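Local coordinates for protein UDP-galactopyranose mutase (Deinococcus radiodurans, PDB 3HDQ) that binds FAD and UDP-galactopyranose and probably interconverts the pyranose and furanose forms of UDP-galactose, at residues Y32-A37 with V43-L48; A37-S42 with G66-C71. One frame throughout, in Å; residues are numbered along the deposited sequence.

Interactions 1 and 2 both draw on helix 39-50, one along its body and the other at its N-terminus. Interaction 1 packs strand 30-35 against the helix, largely through hydrocarbon and with no hydrogen bond between the segments; it is mostly buried, with Tyr32 partly exposed at one end. Interaction 2 takes the turn and first residues of the same helix to the loop 66-71; it is wholly buried, and much of it is backbone meeting backbone, with glycines at the closest approach, where backbone amides meet the FAD diphosphate. The two share Ala37 and touch where Ile34 CG2 lies 3.6 Å from Gly41 CA, while their centres stand 11 Å apart.

Interaction 1 of 2, residues Y32-A37 with V43-L48; sequences YLIVGA and VLAERL. With FAD (flavin-adenine dinucleotide), chain L.
The ring of Tyr32 carries Leu48 on one face: Leu48 CG sits 3.9 Å from the ring centroid and 20° off the normal, a CH-pi contact displaced toward the rim. Leu48 CD1, on the same side, reaches past the rim near CE2 and CZ, 3.7 Å from Tyr32 CE2. The two side chains cross at about a right angle, and the ring of His254, on the neighbouring strand, also meets Tyr32. The other flat pair lies on the helix itself, where the Arg47 guanidinium takes the Glu46 carboxylate at its edge, NE to OE1 at 2.8 Å and NH1 to OE2 at 2.9 Å; Arg100 gives Glu46 a second cationic partner.

Two residues along the strand, Ile34 holds CG1 anti to its carbonyl carbon (chi1 -58°), and the extended chain beyond brings CD1 to the helix backbone, 3.5 Å from Ala45 N and 3.8 Å from Ala45 CB. Beside the small Ala45 the isoleucine tip reaches the main chain. Strand and helix run nearly antiparallel, at 159°, as in the first half of a Rossmann beta-alpha-beta unit. With no hydrogen bond or salt bridge joining the two segments, their association rests on dispersion and the burial of hydrocarbon.

Interaction 2 of 2, residues A37-S42 with G66-C71; sequences AGFAGS and GNAYDC. With FAD (flavin-adenine dinucleotide), chain L.
Phe39 and Ala68 make the side-chain contact between the two segments, Phe39 CE1 lying 3.6 Å from Ala68 CB, with the methyl placed obliquely to the ring. The rest of the meeting is backbone: Gly38 CA comes within 3.5 Å of Gly66 N, and the two glycine CA atoms are only 3.7 Å apart. Gly66, at positive phi (53°), brings its bare CA against both Gly38 and the cofactor.

The two segments each hold one phosphate of FAD. Ala40 N donates to FAD O1P at 2.9 Å, with an N-H...O angle of 164°, and Asn67 N donates to FAD O1A, likewise at 2.9 Å and nearly straight at 170°. FAD O4' lies at the edge of the Phe39 ring, near its plane.

Further out, Gly38 is the N-cap of helix 39-50, and its carbonyl O receives Ser42 N at 3.0 Å in the opening turn. Phe226 meets the Phe39 ring edge-to-face, while Met373 and Val376 of helix 373-388 also pack on Phe39. The helix dipole would probably add to the pull on the phosphate. Gly36, Gly38 and Gly41 fit the GxGxxG pattern, and a glycine-rich turn leading into a helix whose first-turn amide, here Ala40 N, meets a phosphate, with Asn67 N of a second loop holding the other, is characteristic of Rossmann-type FAD sites.

Interaction 1 of 2, residues Y32-A37 with V43-L48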
# COMPACT_ATOMS: atom_id res chain seq x y z
N TYR A 32 -14.15 0.97 20.74
CA TYR A 32 -14.18 -0.33 20.06
C TYR A 32 -12.81 -0.77 19.59
O TYR A 32 -12.09 -0.02 18.94
CB TYR A 32 -15.09 -0.28 18.83
CG TYR A 32 -16.54 -0.08 19.12
CD1 TYR A 32 -17.40 -1.17 19.23
CD2 TYR A 32 -17.08 1.19 19.26
CE1 TYR A 32 -18.74 -1.00 19.48
CE2 TYR A 32 -18.42 1.37 19.51
CZ TYR A 32 -19.25 0.28 19.63
OH TYR A 32 -20.59 0.45 19.88
N LEU A 33 -12.47 -2.01 19.93
CA LEU A 33 -11.35 -2.69 19.30
C LEU A 33 -11.98 -3.56 18.21
O LEU A 33 -12.86 -4.38 18.50
CB LEU A 33 -10.61 -3.56 20.31
CG LEU A 33 -9.65 -4.64 19.82
CD1 LEU A 33 -8.56 -4.02 18.99
CD2 LEU A 33 -9.05 -5.38 21.02
N ILE A 34 -11.57 -3.35 16.97
CA ILE A 34 -12.10 -4.12 15.86
C ILE A 34 -11.04 -5.07 15.30
O ILE A 34 -9.97 -4.64 14.86
CB ILE A 34 -12.64 -3.21 14.75
CG1 ILE A 34 -13.72 -2.30 15.31
CG2 ILE A 34 -13.20 -4.02 13.62
CD1 ILE A 34 -14.42 -1.47 14.24
N VAL A 35 -11.32 -6.36 15.36
CA VAL A 35 -10.37 -7.38 14.93
C VAL A 35 -10.64 -7.80 13.49
O VAL A 35 -11.68 -8.41 13.19
CB VAL A 35 -10.41 -8.62 15.85
CG1 VAL A 35 -9.19 -9.51 15.61
CG2 VAL A 35 -10.49 -8.20 17.32
N GLY A 36 -9.71 -7.46 12.60
CA GLY A 36 -9.84 -7.72 11.17
C GLY A 36 -10.21 -6.48 10.38
O GLY A 36 -11.15 -5.77 10.74
N ALA A 37 -9.47 -6.20 9.31
CA ALA A 37 -9.71 -5.02 8.47
C ALA A 37 -10.25 -5.38 7.07
O ALA A 37 -9.98 -4.67 6.09
CB ALA A 37 -8.46 -4.18 8.37
N VAL A 43 -16.09 -1.62 7.48
CA VAL A 43 -17.39 -0.97 7.38
C VAL A 43 -17.83 -0.53 8.77
O VAL A 43 -18.31 0.58 8.95
CB VAL A 43 -18.46 -1.88 6.76
CG1 VAL A 43 -19.85 -1.26 6.94
CG2 VAL A 43 -18.18 -2.10 5.29
N LEU A 44 -17.65 -1.40 9.76
CA LEU A 44 -18.00 -1.03 11.13
C LEU A 44 -17.05 0.04 11.71
O LEU A 44 -17.46 0.92 12.47
CB LEU A 44 -18.09 -2.27 12.02
CG LEU A 44 -19.44 -2.99 11.91
CD1 LEU A 44 -19.34 -4.47 12.25
CD2 LEU A 44 -20.49 -2.29 12.80
N ALA A 45 -15.78 -0.02 11.32
CA ALA A 45 -14.85 1.02 11.74
C ALA A 45 -15.29 2.37 11.18
O ALA A 45 -15.26 3.38 11.88
CB ALA A 45 -13.43 0.69 11.32
N GLU A 46 -15.69 2.39 9.91
CA GLU A 46 -16.10 3.64 9.27
C GLU A 46 -17.39 4.21 9.89
O GLU A 46 -17.45 5.40 10.20
CB GLU A 46 -16.27 3.45 7.76
CG GLU A 46 -16.57 4.73 6.99
CD GLU A 46 -18.06 5.07 6.97
OE1 GLU A 46 -18.89 4.15 6.88
OE2 GLU A 46 -18.39 6.27 7.05
N ARG A 47 -18.40 3.36 10.04
CA ARG A 47 -19.67 3.76 10.63
C ARG A 47 -19.50 4.26 12.07
O ARG A 47 -19.97 5.33 12.40
CB ARG A 47 -20.69 2.62 10.59
CG ARG A 47 -21.14 2.24 9.17
CD ARG A 47 -22.08 3.28 8.57
NE ARG A 47 -21.37 4.49 8.18
CZ ARG A 47 -21.91 5.70 8.15
NH1 ARG A 47 -21.17 6.75 7.78
NH2 ARG A 47 -23.18 5.87 8.49
N LEU A 48 -18.84 3.47 12.91
CA LEU A 48 -18.66 3.86 14.30
C LEU A 48 -17.86 5.17 14.39
O LEU A 48 -18.17 6.05 15.19
CB LEU A 48 -17.98 2.74 15.10
CG LEU A 48 -18.70 1.58 15.82
CD1 LEU A 48 -20.11 1.94 16.31
CD2 LEU A 48 -18.71 0.28 15.02
PA FAD L . -11.95 -11.29 5.75
O1A FAD L . -11.57 -10.70 4.52
O2A FAD L . -11.50 -12.62 5.79
O5B FAD L . -11.25 -10.46 6.86
C5B FAD L . -11.14 -10.84 8.18
C4B FAD L . -9.83 -10.33 8.68
O4B FAD L . -9.67 -10.66 10.01
C3B FAD L . -8.71 -11.02 7.94
O3B FAD L . -7.95 -10.14 7.18
C2B FAD L . -7.88 -11.63 9.01
O2B FAD L . -6.55 -11.43 8.74
C1B FAD L . -8.34 -10.91 10.25
N9A FAD L . -8.08 -11.70 11.45
C8A FAD L . -8.48 -12.95 11.73
N7A FAD L . -8.04 -13.29 12.92
C5A FAD L . -7.34 -12.28 13.42
C6A FAD L . -6.66 -12.09 14.59
N6A FAD L . -6.74 -12.94 15.55
N1A FAD L . -6.03 -10.92 14.83
C2A FAD L . -6.06 -9.94 13.91
N3A FAD L . -6.73 -10.13 12.75
C4A FAD L . -7.35 -11.28 12.50
N1 FAD L . -16.82 -12.16 -2.93
C2 FAD L . -17.50 -11.54 -3.90
O2 FAD L . -18.43 -10.84 -3.66
N3 FAD L . -17.10 -11.73 -5.17
C4 FAD L . -16.03 -12.52 -5.44
O4 FAD L . -15.66 -12.69 -6.56
C4X FAD L . -15.38 -13.14 -4.45
N5 FAD L . -14.33 -13.94 -4.74
C5X FAD L . -13.68 -14.56 -3.74
C6 FAD L . -12.60 -15.36 -4.04
C7 FAD L . -11.93 -16.00 -3.04
C7M FAD L . -10.78 -16.87 -3.35
C8 FAD L . -12.31 -15.83 -1.74
C8M FAD L . -11.55 -16.54 -0.69
C9 FAD L . -13.38 -15.02 -1.44
C9A FAD L . -14.08 -14.38 -2.43
N10 FAD L . -15.14 -13.57 -2.15
C10 FAD L . -15.78 -12.96 -3.17
C1' FAD L . -15.68 -13.44 -0.78
C2' FAD L . -15.04 -12.33 0.02
O2' FAD L . -13.70 -12.66 0.14
C3' FAD L . -15.61 -12.18 1.43
O3' FAD L . -16.92 -11.81 1.48
C4' FAD L . -15.03 -10.99 2.11
O4' FAD L . -13.77 -10.85 1.55
C5' FAD L . -15.02 -11.26 3.58
O5' FAD L . -14.93 -10.15 4.39
P FAD L . -14.65 -10.34 5.90
O1P FAD L . -14.36 -9.09 6.48
O2P FAD L . -15.83 -10.87 6.48
O3P FAD L . -13.48 -11.36 6.05

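Interaction 2 of 2, residues A37-S42 with G66-C71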
# COMPACT_ATOMS: atom_id res chain seq x y z
N ALA A 37 -9.47 -6.20 9.31
CA ALA A 37 -9.71 -5.02 8.47
C ALA A 37 -10.25 -5.38 7.07
O ALA A 37 -9.98 -4.67 6.09
CB ALA A 37 -8.46 -4.18 8.37
N GLY A 38 -10.98 -6.48 6.98
CA GLY A 38 -11.68 -6.81 5.75
C GLY A 38 -12.94 -5.98 5.64
O GLY A 38 -13.07 -4.96 6.31
N PHE A 39 -13.87 -6.39 4.79
CA PHE A 39 -15.11 -5.65 4.68
C PHE A 39 -15.83 -5.53 6.02
O PHE A 39 -16.34 -4.47 6.35
CB PHE A 39 -16.04 -6.26 3.63
CG PHE A 39 -15.75 -5.79 2.25
CD1 PHE A 39 -14.97 -6.55 1.40
CD2 PHE A 39 -16.23 -4.57 1.81
CE1 PHE A 39 -14.69 -6.12 0.12
CE2 PHE A 39 -15.95 -4.12 0.54
CZ PHE A 39 -15.18 -4.89 -0.31
N ALA A 40 -15.86 -6.62 6.79
CA ALA A 40 -16.60 -6.63 8.05
C ALA A 40 -16.08 -5.58 9.02
O ALA A 40 -16.83 -4.73 9.49
CB ALA A 40 -16.55 -8.02 8.69
N GLY A 41 -14.79 -5.65 9.32
CA GLY A 41 -14.21 -4.70 10.25
C GLY A 41 -14.23 -3.25 9.77
O GLY A 41 -14.53 -2.33 10.54
N SER A 42 -13.89 -3.05 8.50
CA SER A 42 -13.71 -1.70 7.96
C SER A 42 -15.01 -0.94 7.84
O SER A 42 -15.04 0.26 8.04
CB SER A 42 -13.02 -1.76 6.59
OG SER A 42 -11.75 -2.36 6.71
N GLY A 66 -8.53 -7.28 4.26
CA GLY A 66 -8.82 -8.71 4.35
C GLY A 66 -8.50 -9.46 3.06
O GLY A 66 -7.46 -9.23 2.45
N ASN A 67 -9.40 -10.36 2.66
CA ASN A 67 -9.26 -11.17 1.44
C ASN A 67 -9.29 -10.33 0.17
O ASN A 67 -8.83 -10.78 -0.88
CB ASN A 67 -10.39 -12.20 1.31
CG ASN A 67 -10.15 -13.43 2.14
OD1 ASN A 67 -9.03 -13.65 2.61
ND2 ASN A 67 -11.18 -14.24 2.34
N ALA A 68 -9.89 -9.15 0.27
CA ALA A 68 -10.20 -8.35 -0.90
C ALA A 68 -9.07 -7.38 -1.21
O ALA A 68 -9.16 -6.58 -2.14
CB ALA A 68 -11.50 -7.62 -0.71
N TYR A 69 -8.01 -7.44 -0.42
CA TYR A 69 -6.86 -6.59 -0.64
C TYR A 69 -6.35 -6.77 -2.06
O TYR A 69 -6.29 -7.89 -2.57
CB TYR A 69 -5.76 -6.98 0.35
CG TYR A 69 -4.43 -6.31 0.14
CD1 TYR A 69 -4.24 -4.97 0.46
CD2 TYR A 69 -3.34 -7.02 -0.35
CE1 TYR A 69 -3.01 -4.36 0.29
CE2 TYR A 69 -2.12 -6.42 -0.52
CZ TYR A 69 -1.96 -5.08 -0.20
OH TYR A 69 -0.75 -4.47 -0.37
N ASP A 70 -5.98 -5.67 -2.72
CA ASP A 70 -5.26 -5.77 -3.99
C ASP A 70 -3.99 -4.91 -4.01
O ASP A 70 -3.81 -4.01 -3.20
CB ASP A 70 -6.18 -5.46 -5.18
CG ASP A 70 -6.75 -4.07 -5.15
OD1 ASP A 70 -7.81 -3.87 -5.78
OD2 ASP A 70 -6.16 -3.17 -4.51
N CYS A 71 -3.10 -5.22 -4.94
CA CYS A 71 -1.83 -4.52 -5.01
C CYS A 71 -1.18 -4.71 -6.37
O CYS A 71 -1.55 -5.60 -7.15
CB CYS A 71 -0.89 -5.05 -3.93
SG CYS A 71 -0.45 -6.77 -4.19
PA FAD L . -11.95 -11.29 5.75
O1A FAD L . -11.57 -10.70 4.52
O2A FAD L . -11.50 -12.62 5.79
O5B FAD L . -11.25 -10.46 6.86
C5B FAD L . -11.14 -10.84 8.18
C4B FAD L . -9.83 -10.33 8.68
O4B FAD L . -9.67 -10.66 10.01
C3B FAD L . -8.71 -11.02 7.94
O3B FAD L . -7.95 -10.14 7.18
C2B FAD L . -7.88 -11.63 9.01
O2B FAD L . -6.55 -11.43 8.74
C1B FAD L . -8.34 -10.91 10.25
N9A FAD L . -8.08 -11.70 11.45
C8A FAD L . -8.48 -12.95 11.73
N7A FAD L . -8.04 -13.29 12.92
C5A FAD L . -7.34 -12.28 13.42
C6A FAD L . -6.66 -12.09 14.59
N6A FAD L . -6.74 -12.94 15.55
N1A FAD L . -6.03 -10.92 14.83
C2A FAD L . -6.06 -9.94 13.91
N3A FAD L . -6.73 -10.13 12.75
C4A FAD L . -7.35 -11.28 12.50
N1 FAD L . -16.82 -12.16 -2.93
C2 FAD L . -17.50 -11.54 -3.90
O2 FAD L . -18.43 -10.84 -3.66
N3 FAD L . -17.10 -11.73 -5.17
C4 FAD L . -16.03 -12.52 -5.44
O4 FAD L . -15.66 -12.69 -6.56
C4X FAD L . -15.38 -13.14 -4.45
N5 FAD L . -14.33 -13.94 -4.74
C5X FAD L . -13.68 -14.56 -3.74
C6 FAD L . -12.60 -15.36 -4.04
C7 FAD L . -11.93 -16.00 -3.04
C7M FAD L . -10.78 -16.87 -3.35
C8 FAD L . -12.31 -15.83 -1.74
C8M FAD L . -11.55 -16.54 -0.69
C9 FAD L . -13.38 -15.02 -1.44
C9A FAD L . -14.08 -14.38 -2.43
N10 FAD L . -15.14 -13.57 -2.15
C10 FAD L . -15.78 -12.96 -3.17
C1' FAD L . -15.68 -13.44 -0.78
C2' FAD L . -15.04 -12.33 0.02
O2' FAD L . -13.70 -12.66 0.14
C3' FAD L . -15.61 -12.18 1.43
O3' FAD L . -16.92 -11.81 1.48
C4' FAD L . -15.03 -10.99 2.11
O4' FAD L . -13.77 -10.85 1.55
C5' FAD L . -15.02 -11.26 3.58
O5' FAD L . -14.93 -10.15 4.39
P FAD L . -14.65 -10.34 5.90
O1P FAD L . -14.36 -9.09 6.48
O2P FAD L . -15.83 -10.87 6.48
O3P FAD L . -13.48 -11.36 6.05